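Local coordinates for protein cytochrome P450 (Novosphingobium aromaticivorans, PDB 3OFT) that belongs to the cytochrome P450 family of haem proteins and binds protoporphyrin IX with its iron inside a mostly helical fold, at residues V288-A293 and T297-D302; E59-A64 and V281-N286; L39-S42 and H48-A51; L303-S308 and G381-A386. All blocks are in the same frame, centred on the assembly; numbering follows the deposited sequence.

Interaction 1 (V288-A293 and T297-D302); sequences VADVDA and TIRKGD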
# COMPACT_ATOMS: atom_id res chain seq x y z
N VAL A 288 -18.68 9.07 12.29
CA VAL A 288 -19.74 8.52 13.18
C VAL A 288 -20.10 9.43 14.40
O VAL A 288 -21.03 9.11 15.19
CB VAL A 288 -19.44 7.08 13.66
CG1 VAL A 288 -19.49 6.09 12.48
CG2 VAL A 288 -18.09 7.04 14.37
N ALA A 289 -19.34 10.52 14.54
CA ALA A 289 -19.61 11.63 15.48
C ALA A 289 -19.14 12.87 14.75
O ALA A 289 -18.29 12.77 13.88
CB ALA A 289 -18.82 11.45 16.77
N ASP A 290 -19.65 14.06 15.11
CA ASP A 290 -19.14 15.30 14.50
C ASP A 290 -17.68 15.50 14.92
O ASP A 290 -17.29 15.13 16.05
CB ASP A 290 -19.95 16.53 14.93
CG ASP A 290 -21.40 16.51 14.42
OD1 ASP A 290 -21.78 15.71 13.52
OD2 ASP A 290 -22.19 17.34 14.93
N VAL A 291 -16.87 16.07 14.02
CA VAL A 291 -15.44 16.27 14.29
C VAL A 291 -15.05 17.66 13.82
O VAL A 291 -15.10 17.96 12.62
CB VAL A 291 -14.51 15.25 13.52
CG1 VAL A 291 -13.00 15.62 13.69
CG2 VAL A 291 -14.76 13.83 13.95
N ASP A 292 -14.64 18.50 14.75
CA ASP A 292 -14.10 19.80 14.38
C ASP A 292 -12.65 19.64 13.97
O ASP A 292 -11.89 18.96 14.68
CB ASP A 292 -14.14 20.74 15.57
CG ASP A 292 -15.54 21.26 15.87
OD1 ASP A 292 -16.50 20.87 15.16
OD2 ASP A 292 -15.66 22.07 16.82
N ALA A 293 -12.29 20.31 12.88
CA ALA A 293 -10.98 20.19 12.28
C ALA A 293 -10.72 21.39 11.38
O ALA A 293 -11.55 21.75 10.53
CB ALA A 293 -10.90 18.90 11.46
N THR A 297 -16.47 21.75 10.64
CA THR A 297 -17.01 20.58 11.32
C THR A 297 -17.37 19.55 10.27
O THR A 297 -18.24 19.76 9.41
CB THR A 297 -18.29 20.89 12.11
OG1 THR A 297 -18.01 21.88 13.10
CG2 THR A 297 -18.85 19.62 12.81
N ILE A 298 -16.69 18.41 10.37
CA ILE A 298 -17.09 17.25 9.61
C ILE A 298 -18.30 16.68 10.35
O ILE A 298 -18.22 16.39 11.53
CB ILE A 298 -15.93 16.22 9.55
CG1 ILE A 298 -14.73 16.83 8.81
CG2 ILE A 298 -16.42 14.92 8.89
CD1 ILE A 298 -13.41 16.11 9.00
N ARG A 299 -19.43 16.55 9.68
CA ARG A 299 -20.67 16.04 10.32
C ARG A 299 -20.80 14.54 10.19
O ARG A 299 -20.39 13.97 9.17
CB ARG A 299 -21.91 16.67 9.66
CG ARG A 299 -21.99 18.20 9.86
CD ARG A 299 -23.34 18.76 9.37
NE ARG A 299 -24.43 18.30 10.22
CZ ARG A 299 -25.72 18.45 9.93
NH1 ARG A 299 -26.10 19.03 8.80
NH2 ARG A 299 -26.64 17.98 10.78
N LYS A 300 -21.46 13.92 11.18
CA LYS A 300 -21.82 12.50 11.10
C LYS A 300 -22.37 12.14 9.73
O LYS A 300 -23.32 12.77 9.25
CB LYS A 300 -22.93 12.10 12.12
CG LYS A 300 -22.47 11.85 13.54
CD LYS A 300 -23.69 11.87 14.51
CE LYS A 300 -24.25 13.29 14.65
NZ LYS A 300 -25.34 13.38 15.65
N GLY A 301 -21.80 11.09 9.14
CA GLY A 301 -22.19 10.65 7.81
C GLY A 301 -21.37 11.20 6.67
O GLY A 301 -21.47 10.68 5.57
N ASP A 302 -20.63 12.29 6.89
CA ASP A 302 -19.73 12.82 5.86
C ASP A 302 -18.60 11.82 5.66
O ASP A 302 -18.14 11.19 6.63
CB ASP A 302 -19.06 14.14 6.30
CG ASP A 302 -20.00 15.35 6.22
OD1 ASP A 302 -19.53 16.44 6.59
OD2 ASP A 302 -21.18 15.22 5.83
O HOH W 1 -24.10 16.13 12.60
O HOH W 2 -23.54 19.09 13.20
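Two backbone bonds pair Val291 with Ile298: Val291 N gives its hydrogen to Ile298 O at 2.9 Å, and Ile298 N returns one to Val291 O at 2.8 Å. The side chains of Asp290 and Asp292 extend this pairing at both ends. Asp290 OD1 accepts the amide of Lys300, its N 3.0 Å away and approaching almost in line with the C-O bond, at an N-H...O angle of 165°. Thr297 OG1 donates to Asp292 OD1 across 2.7 Å, from above the carboxylate plane; with chi1 at -60° the hydroxyl lies beside its own backbone N while CG2 turns toward Asp290 CB. The strands 291-293 and 296-298 form a small antiparallel beta hairpin at the periphery of the P450 fold, and a type II turn from Arg299 to Asp302 leads the chain out of it. Water enters on the Asp290 side, where a molecule close to OD1 probably bridges it to Arg299 NE. Apolar contact is made by Val291 and Ile298 on the face turned to Leu60 of helix 54-62, their CB atoms 4.3 Å apart. On the flank, Lys300 lays its CG against Ala289 CA at 3.5 Å.

Interaction 2 (E59-A64 and V281-N286); sequences ELWGDA and VAVSRN. With HEM (protoporphyrin IX containing Fe), chain D; HX2 ((2R,5R)-hexane-2,5-diol), chain E.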
# COMPACT_ATOMS: atom_id res chain seq x y z
N GLU A 59 -3.92 14.04 12.14
CA GLU A 59 -4.89 14.04 13.24
C GLU A 59 -6.15 13.22 12.91
O GLU A 59 -6.63 12.43 13.73
CB GLU A 59 -5.25 15.46 13.70
CG GLU A 59 -6.24 16.22 12.81
CD GLU A 59 -6.76 17.51 13.43
OE1 GLU A 59 -7.37 18.31 12.68
OE2 GLU A 59 -6.55 17.73 14.65
N LEU A 60 -6.69 13.40 11.73
CA LEU A 60 -7.94 12.68 11.39
C LEU A 60 -7.73 11.18 11.18
O LEU A 60 -8.59 10.37 11.52
CB LEU A 60 -8.47 13.29 10.11
CG LEU A 60 -9.46 14.45 10.16
CD1 LEU A 60 -9.74 15.16 11.49
CD2 LEU A 60 -9.53 15.31 8.82
N TRP A 61 -6.57 10.80 10.65
CA TRP A 61 -6.26 9.39 10.39
C TRP A 61 -6.20 8.62 11.71
O TRP A 61 -6.59 7.45 11.79
CB TRP A 61 -4.91 9.29 9.68
CG TRP A 61 -4.68 8.01 8.89
CD1 TRP A 61 -4.87 6.72 9.29
CD2 TRP A 61 -4.15 7.95 7.57
NE1 TRP A 61 -4.49 5.84 8.26
CE2 TRP A 61 -4.05 6.59 7.20
CE3 TRP A 61 -3.75 8.93 6.65
CZ2 TRP A 61 -3.57 6.18 5.94
CZ3 TRP A 61 -3.26 8.52 5.40
CH2 TRP A 61 -3.18 7.15 5.06
N GLY A 62 -5.72 9.30 12.75
CA GLY A 62 -5.56 8.67 14.05
C GLY A 62 -6.82 8.66 14.90
O GLY A 62 -6.86 7.98 15.94
N ASP A 63 -7.84 9.42 14.50
CA ASP A 63 -9.11 9.50 15.26
C ASP A 63 -9.98 8.31 14.87
O ASP A 63 -10.99 8.47 14.18
CB ASP A 63 -9.83 10.83 14.98
CG ASP A 63 -10.98 11.12 15.97
OD1 ASP A 63 -11.42 10.20 16.70
OD2 ASP A 63 -11.45 12.30 15.98
N ALA A 64 -9.65 7.12 15.37
CA ALA A 64 -10.41 5.93 14.99
C ALA A 64 -11.77 5.92 15.68
O ALA A 64 -12.67 5.21 15.23
CB ALA A 64 -9.64 4.60 15.32
N VAL A 281 -0.35 5.86 -0.71
CA VAL A 281 -1.60 5.30 -0.18
C VAL A 281 -2.51 6.40 0.37
O VAL A 281 -2.05 7.29 1.09
CB VAL A 281 -1.37 4.09 0.81
CG1 VAL A 281 -2.73 3.58 1.28
CG2 VAL A 281 -0.61 2.92 0.08
N ALA A 282 -3.79 6.37 -0.01
CA ALA A 282 -4.81 7.25 0.60
C ALA A 282 -5.95 6.40 1.10
O ALA A 282 -6.21 5.31 0.51
CB ALA A 282 -5.35 8.33 -0.41
N VAL A 283 -6.60 6.84 2.19
CA VAL A 283 -7.69 6.06 2.78
C VAL A 283 -8.95 6.89 2.96
O VAL A 283 -8.89 8.14 3.01
CB VAL A 283 -7.31 5.45 4.15
CG1 VAL A 283 -6.11 4.50 4.00
CG2 VAL A 283 -7.08 6.57 5.23
N SER A 284 -10.07 6.20 3.13
CA SER A 284 -11.36 6.88 3.39
C SER A 284 -11.85 6.63 4.81
O SER A 284 -11.52 5.59 5.41
CB SER A 284 -12.42 6.39 2.39
OG SER A 284 -12.05 6.66 1.05
N ARG A 285 -12.61 7.58 5.37
CA ARG A 285 -13.30 7.33 6.64
C ARG A 285 -14.69 7.88 6.54
O ARG A 285 -14.92 8.79 5.76
CB ARG A 285 -12.60 8.12 7.79
CG ARG A 285 -11.11 7.72 8.06
CD ARG A 285 -11.07 6.29 8.61
NE ARG A 285 -9.73 5.95 9.12
CZ ARG A 285 -8.89 5.13 8.52
NH1 ARG A 285 -9.18 4.53 7.36
NH2 ARG A 285 -7.74 4.85 9.13
N ASN A 286 -15.62 7.38 7.37
CA ASN A 286 -16.94 7.98 7.43
C ASN A 286 -17.13 8.47 8.86
O ASN A 286 -16.86 7.75 9.82
CB ASN A 286 -18.05 6.98 7.00
CG ASN A 286 -18.02 5.67 7.78
OD1 ASN A 286 -17.08 4.86 7.66
ND2 ASN A 286 -19.07 5.42 8.54
CHA HEM D . -3.20 -1.35 6.66
CHB HEM D . -0.03 0.73 3.61
CHC HEM D . 1.98 -3.58 2.80
CHD HEM D . -1.76 -5.71 4.94
C1A HEM D . -2.46 -0.42 5.95
C2A HEM D . -2.64 1.01 6.05
C3A HEM D . -1.78 1.60 5.23
C4A HEM D . -1.03 0.55 4.53
CMA HEM D . -1.69 3.14 5.01
CAA HEM D . -3.63 1.73 7.00
CBA HEM D . -4.99 1.74 6.33
CGA HEM D . -6.02 2.52 7.13
O1A HEM D . -7.23 2.49 6.74
O2A HEM D . -5.70 3.21 8.16
C1B HEM D . 0.82 -0.25 3.12
C2B HEM D . 1.98 -0.04 2.29
C3B HEM D . 2.52 -1.25 2.08
C4B HEM D . 1.72 -2.24 2.77
CMB HEM D . 2.44 1.34 1.79
CAB HEM D . 3.74 -1.69 1.25
CBB HEM D . 4.47 -0.84 0.51
C1C HEM D . 1.19 -4.58 3.29
C2C HEM D . 1.47 -6.01 3.28
C3C HEM D . 0.38 -6.59 3.86
C4C HEM D . -0.52 -5.56 4.33
CMC HEM D . 2.74 -6.67 2.66
CAC HEM D . 0.08 -8.08 4.18
CBC HEM D . 0.53 -9.07 3.42
C1D HEM D . -2.45 -4.77 5.62
C2D HEM D . -3.62 -5.05 6.44
C3D HEM D . -4.03 -3.70 7.00
C4D HEM D . -3.13 -2.72 6.45
CMD HEM D . -4.26 -6.45 6.74
CAD HEM D . -5.23 -3.48 7.97
CBD HEM D . -4.61 -3.30 9.37
CGD HEM D . -5.78 -2.89 10.28
O1D HEM D . -6.85 -2.48 9.81
O2D HEM D . -5.63 -2.93 11.51
NA HEM D . -1.45 -0.67 5.02
NB HEM D . 0.74 -1.60 3.42
NC HEM D . 0.00 -4.35 3.97
ND HEM D . -2.22 -3.40 5.62
FE HEM D . -0.69 -2.50 4.57
C1 HX2 E . -8.84 1.01 0.13
O1 HX2 E . -8.06 3.33 0.15
C2 HX2 E . -7.63 1.96 0.02
O2 HX2 E . -4.31 -1.42 1.41
C3 HX2 E . -6.49 1.62 0.98
C4 HX2 E . -6.00 0.17 0.84
C5 HX2 E . -4.61 -0.03 1.45
C6 HX2 E . -4.59 0.44 2.92
O HOH W 3 -9.62 7.70 11.51
O HOH W 4 -8.29 5.13 12.10
O HOH W 5 -2.15 -2.63 2.69
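One propionate oxygen of the haem, O2A, is gripped by both segments: Trp61 NE1 donates to HEM O2A at 2.9 Å, and Arg285 NH2 donates to the same HEM O2A at 2.8 Å with a nearly straight N-H...O angle of 169°. The second oxygen is held as well, Arg285 NH1 reaching HEM O1A at 2.9 Å, so the guanidinium meets the carboxylate by its edge in a two-pronged grip. Such pairing would be expected to favour the ionised propionate. NH1 also donates to Ser284 O, a water joins NH2 to Trp61 O, and NE donates to a second water that lies near Leu60 O; the propionate, the Ser284 carbonyl and the two waters probably limit rotation of the guanidinium. The indole stands at 79° to the guanidinium plane. Its six-membered ring receives Val283 CG2 over one face, 3.7 Å from the ring centroid, a CH-pi contact; with CG anti to the backbone N (chi1 -158°) the indole swings toward the strand. Farther along, Ala282 O accepts a hydrogen bond from O1 of (2R,5R)-hexane-2,5-diol at 2.7 Å, and Val281 CG2 packs on the haem methyl CMB. The contact supplies four residues of the haem pocket, where His343 and Arg98 also bind the cofactor. Trp61, in the last turn of helix 54-62, reaches over to strand 282-287, which pairs with strand 303-307 beside it, while Leu60 faces the hairpin strand 291-293.

Interaction 3 (L39-S42 and H48-A51); sequences LVWS and HWIA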
# COMPACT_ATOMS: atom_id res chain seq x y z
N LEU A 39 -8.36 21.67 4.75
CA LEU A 39 -9.49 20.71 4.69
C LEU A 39 -10.47 21.27 3.68
O LEU A 39 -10.99 22.38 3.89
CB LEU A 39 -10.13 20.52 6.07
CG LEU A 39 -11.16 19.44 6.36
CD1 LEU A 39 -10.74 18.06 5.84
CD2 LEU A 39 -11.41 19.35 7.89
N VAL A 40 -10.65 20.56 2.56
CA VAL A 40 -11.46 21.04 1.42
C VAL A 40 -12.61 20.05 1.17
O VAL A 40 -12.54 18.88 1.59
CB VAL A 40 -10.61 21.28 0.11
CG1 VAL A 40 -9.66 22.46 0.29
CG2 VAL A 40 -9.81 20.04 -0.33
N TRP A 41 -13.68 20.52 0.53
CA TRP A 41 -14.81 19.66 0.19
C TRP A 41 -14.81 19.52 -1.29
O TRP A 41 -14.97 20.52 -1.98
CB TRP A 41 -16.14 20.32 0.59
CG TRP A 41 -17.36 19.56 0.12
CD1 TRP A 41 -18.10 19.79 -1.01
CD2 TRP A 41 -17.97 18.46 0.79
NE1 TRP A 41 -19.15 18.88 -1.08
CE2 TRP A 41 -19.10 18.06 0.02
CE3 TRP A 41 -17.71 17.78 1.99
CZ2 TRP A 41 -19.94 17.02 0.39
CZ3 TRP A 41 -18.55 16.73 2.37
CH2 TRP A 41 -19.66 16.38 1.57
N SER A 42 -14.62 18.31 -1.82
CA SER A 42 -14.65 18.12 -3.26
C SER A 42 -16.07 17.78 -3.65
O SER A 42 -16.73 17.00 -2.97
CB SER A 42 -13.71 17.01 -3.74
OG SER A 42 -13.92 16.74 -5.12
N HIS A 48 -17.30 14.90 -0.82
CA HIS A 48 -16.53 14.38 0.33
C HIS A 48 -15.41 15.35 0.74
O HIS A 48 -14.91 16.12 -0.10
CB HIS A 48 -15.97 12.98 0.00
CG HIS A 48 -14.85 12.98 -0.99
ND1 HIS A 48 -15.03 12.74 -2.34
CD2 HIS A 48 -13.52 13.19 -0.82
CE1 HIS A 48 -13.86 12.80 -2.96
NE2 HIS A 48 -12.94 13.11 -2.06
N TRP A 49 -14.98 15.28 1.99
CA TRP A 49 -13.85 16.05 2.43
C TRP A 49 -12.54 15.45 1.96
O TRP A 49 -12.43 14.23 1.75
CB TRP A 49 -13.79 16.18 3.96
CG TRP A 49 -14.99 16.85 4.63
CD1 TRP A 49 -16.07 16.23 5.22
CD2 TRP A 49 -15.20 18.26 4.79
NE1 TRP A 49 -16.93 17.19 5.73
CE2 TRP A 49 -16.42 18.43 5.47
CE3 TRP A 49 -14.47 19.40 4.41
CZ2 TRP A 49 -16.92 19.70 5.83
CZ3 TRP A 49 -14.98 20.67 4.74
CH2 TRP A 49 -16.20 20.80 5.44
N ILE A 50 -11.54 16.31 1.80
CA ILE A 50 -10.17 15.86 1.57
C ILE A 50 -9.25 16.58 2.57
O ILE A 50 -9.26 17.84 2.66
CB ILE A 50 -9.64 16.14 0.14
CG1 ILE A 50 -10.48 15.46 -0.95
CG2 ILE A 50 -8.16 15.73 0.06
CD1 ILE A 50 -10.22 15.96 -2.43
N ALA A 51 -8.47 15.82 3.34
CA ALA A 51 -7.52 16.45 4.25
C ALA A 51 -6.33 16.91 3.40
O ALA A 51 -5.79 16.11 2.66
CB ALA A 51 -7.10 15.50 5.33
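Trp41 and Trp49 meet as a T-shaped pair on one face of an antiparallel hairpin in which four backbone bonds join the strands. Val40 N donates to Ile50 O at 3.1 Å, and Ile50 N donates back to Val40 O at 2.8 Å; the second hydrogen-bonded pair is Ser42 with His48, where Ser42 N reaches His48 O at 2.8 Å and His48 N reaches Ser42 O at 3.1 Å. Strands 39-42 and 48-51 are neighbours in the mixed sheet of the P450 fold, flanked by 11-12 and 303-307, and the alternate residues turn outward for their bonds. Trp41 pairs through its backbone with Arg10 and Val12, Trp49 and Ala51 with strand 303-307, and Leu39 O accepts from Arg10 NH1. Among side chains, Ser42 OG bonds to Phe14 O and Ala44 N, and Trp49 NE1 probably donates to Asp302 OD1. In the aromatic pair the edge of Trp41 points at the face of Trp49, with the planes at 82° and the centroids of the Trp41 six-membered and Trp49 five-membered rings 4.9 Å apart. Leu39 brings CG within 3.8 Å of Trp49 CE3, its chi1 of -170° carrying the branch over toward the neighbouring strand. On the other face of the hairpin, Val40 CG2 packs on Ile50 CB at 3.9 Å, and Ile50 CD1 touches Ser42 CB. Directional backbone bonding across the hairpin and to its neighbours is thus combined with two buried indoles on one face, which touch Leu39, each other and the His48 backbone.

Interaction 4 (L303-S308 and G381-A386); sequences LVYLPS and GGNVGA. With HX2 ((2R,5R)-hexane-2,5-diol), chain E.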
# COMPACT_ATOMS: atom_id res chain seq x y z
N LEU A 303 -18.13 11.70 4.42
CA LEU A 303 -16.88 10.96 4.11
C LEU A 303 -15.67 11.90 4.09
O LEU A 303 -15.78 13.07 3.72
CB LEU A 303 -16.98 10.25 2.76
CG LEU A 303 -17.55 8.82 2.63
CD1 LEU A 303 -18.44 8.37 3.77
CD2 LEU A 303 -18.16 8.58 1.23
N VAL A 304 -14.52 11.35 4.51
CA VAL A 304 -13.26 12.09 4.59
C VAL A 304 -12.16 11.27 3.89
O VAL A 304 -12.04 10.06 4.17
CB VAL A 304 -12.81 12.29 6.06
CG1 VAL A 304 -11.58 13.20 6.10
CG2 VAL A 304 -13.98 12.85 6.92
N TYR A 305 -11.41 11.89 3.00
CA TYR A 305 -10.34 11.19 2.26
C TYR A 305 -9.00 11.72 2.78
O TYR A 305 -8.81 12.95 2.90
CB TYR A 305 -10.47 11.47 0.77
CG TYR A 305 -9.73 10.50 -0.13
CD1 TYR A 305 -8.60 10.91 -0.82
CD2 TYR A 305 -10.15 9.17 -0.25
CE1 TYR A 305 -7.93 10.03 -1.67
CE2 TYR A 305 -9.48 8.28 -1.08
CZ TYR A 305 -8.37 8.73 -1.78
OH TYR A 305 -7.70 7.87 -2.62
N LEU A 306 -8.09 10.79 3.07
CA LEU A 306 -6.83 11.10 3.74
C LEU A 306 -5.64 10.60 2.92
O LEU A 306 -5.36 9.41 2.92
CB LEU A 306 -6.79 10.41 5.11
CG LEU A 306 -7.96 10.66 6.04
CD1 LEU A 306 -7.77 9.87 7.32
CD2 LEU A 306 -8.10 12.17 6.37
N PRO A 307 -4.91 11.52 2.25
CA PRO A 307 -3.76 11.14 1.48
C PRO A 307 -2.48 11.19 2.30
O PRO A 307 -2.08 12.24 2.76
CB PRO A 307 -3.73 12.18 0.37
CG PRO A 307 -4.32 13.41 0.99
CD PRO A 307 -5.30 12.93 2.03
N SER A 308 -1.81 10.05 2.44
CA SER A 308 -0.56 10.03 3.21
C SER A 308 0.52 10.97 2.65
O SER A 308 1.29 11.53 3.43
CB SER A 308 0.00 8.61 3.36
OG SER A 308 0.30 8.08 2.08
N GLY A 381 -3.38 7.67 -10.35
CA GLY A 381 -3.81 8.09 -9.01
C GLY A 381 -4.70 7.02 -8.42
O GLY A 381 -4.38 5.85 -8.50
N GLY A 382 -5.84 7.38 -7.83
CA GLY A 382 -6.65 6.37 -7.07
C GLY A 382 -6.15 6.19 -5.64
O GLY A 382 -5.27 6.94 -5.19
N ASN A 383 -6.65 5.16 -4.94
CA ASN A 383 -6.31 4.97 -3.54
C ASN A 383 -4.88 4.51 -3.35
O ASN A 383 -4.31 4.79 -2.33
CB ASN A 383 -7.26 3.97 -2.89
CG ASN A 383 -8.73 4.37 -3.07
OD1 ASN A 383 -9.07 5.57 -3.03
ND2 ASN A 383 -9.58 3.38 -3.35
N VAL A 384 -4.30 3.81 -4.33
CA VAL A 384 -2.88 3.43 -4.25
C VAL A 384 -2.22 3.90 -5.55
O VAL A 384 -2.31 3.22 -6.58
CB VAL A 384 -2.69 1.90 -4.11
CG1 VAL A 384 -1.19 1.53 -4.05
CG2 VAL A 384 -3.42 1.36 -2.86
N GLY A 385 -1.62 5.08 -5.51
CA GLY A 385 -0.94 5.67 -6.67
C GLY A 385 0.28 4.86 -7.05
O GLY A 385 0.90 4.20 -6.20
N ALA A 386 0.61 4.85 -8.33
CA ALA A 386 1.67 3.98 -8.82
C ALA A 386 2.17 4.40 -10.20
O ALA A 386 1.45 5.08 -10.96
CB ALA A 386 1.19 2.48 -8.84
C1 HX2 E . -8.84 1.01 0.13
O1 HX2 E . -8.06 3.33 0.15
C2 HX2 E . -7.63 1.96 0.02
O2 HX2 E . -4.31 -1.42 1.41
C3 HX2 E . -6.49 1.62 0.98
C4 HX2 E . -6.00 0.17 0.84
C5 HX2 E . -4.61 -0.03 1.45
C6 HX2 E . -4.59 0.44 2.92
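The ring of Tyr305 has Asn383 OD1 at its edge, near its plane and beside CE2 and CZ, with the phenol and amide planes turned 47° apart. The contact is carried by one hydrogen bond, in which Tyr305 OH donates to Asn383 OD1 at 2.7 Å. The donor sits in the plane of the amide carbonyl and uses a lone pair of the oxygen, at a C=O...O angle of 133°. Tyr305 reaches this position because chi1 of -162° places its ring anti to the backbone N, pointing from the strand to the loop. The side chain also touches Ala282 and Ser284 of strand 282-287, and Ile16. Tyr305 belongs to strand 303-307, an inner strand of the mixed beta sheet that accompanies the helical body of a P450, whereas Asn383 lies between strands 378-380 and 386-394; the bond therefore ties that sheet to a loop of the separate antiparallel sheet. The loop also lines a ligand pocket: Asn383 CB stands 3.2 Å from O1 of (2R,5R)-hexane-2,5-diol. Holding OD1 on the tyrosine restrains the rotation of the amide next to this ligand. Gly382, just before Asn383, has a positive phi, at backbone angles that call for glycine, and its carbonyl oxygen is 3.7 Å from Tyr305 OH.

Along the chain interaction 3 closes first, ahead of helix 54-62, which supplies one side of interaction 2; strand 282-287 then supplies the other, followed by the hairpin of interaction 1 and strand 303-307 of interaction 4, whose loop 381-386 comes last. Interactions 2, 3 and 4 all reach the six-stranded mixed sheet, in which strand 303-307 lies between 48-51 and 282-287. Centres of interactions 2 and 4 are about 10 Å apart, and both touch the hexanediol. The centre of interaction 1 is about 12 Å from those of 2 and 3, and Leu60 of interaction 2 packs on residues of 1 and 3. In space the contacts run from the outlying hairpin of interaction 1 toward the haem.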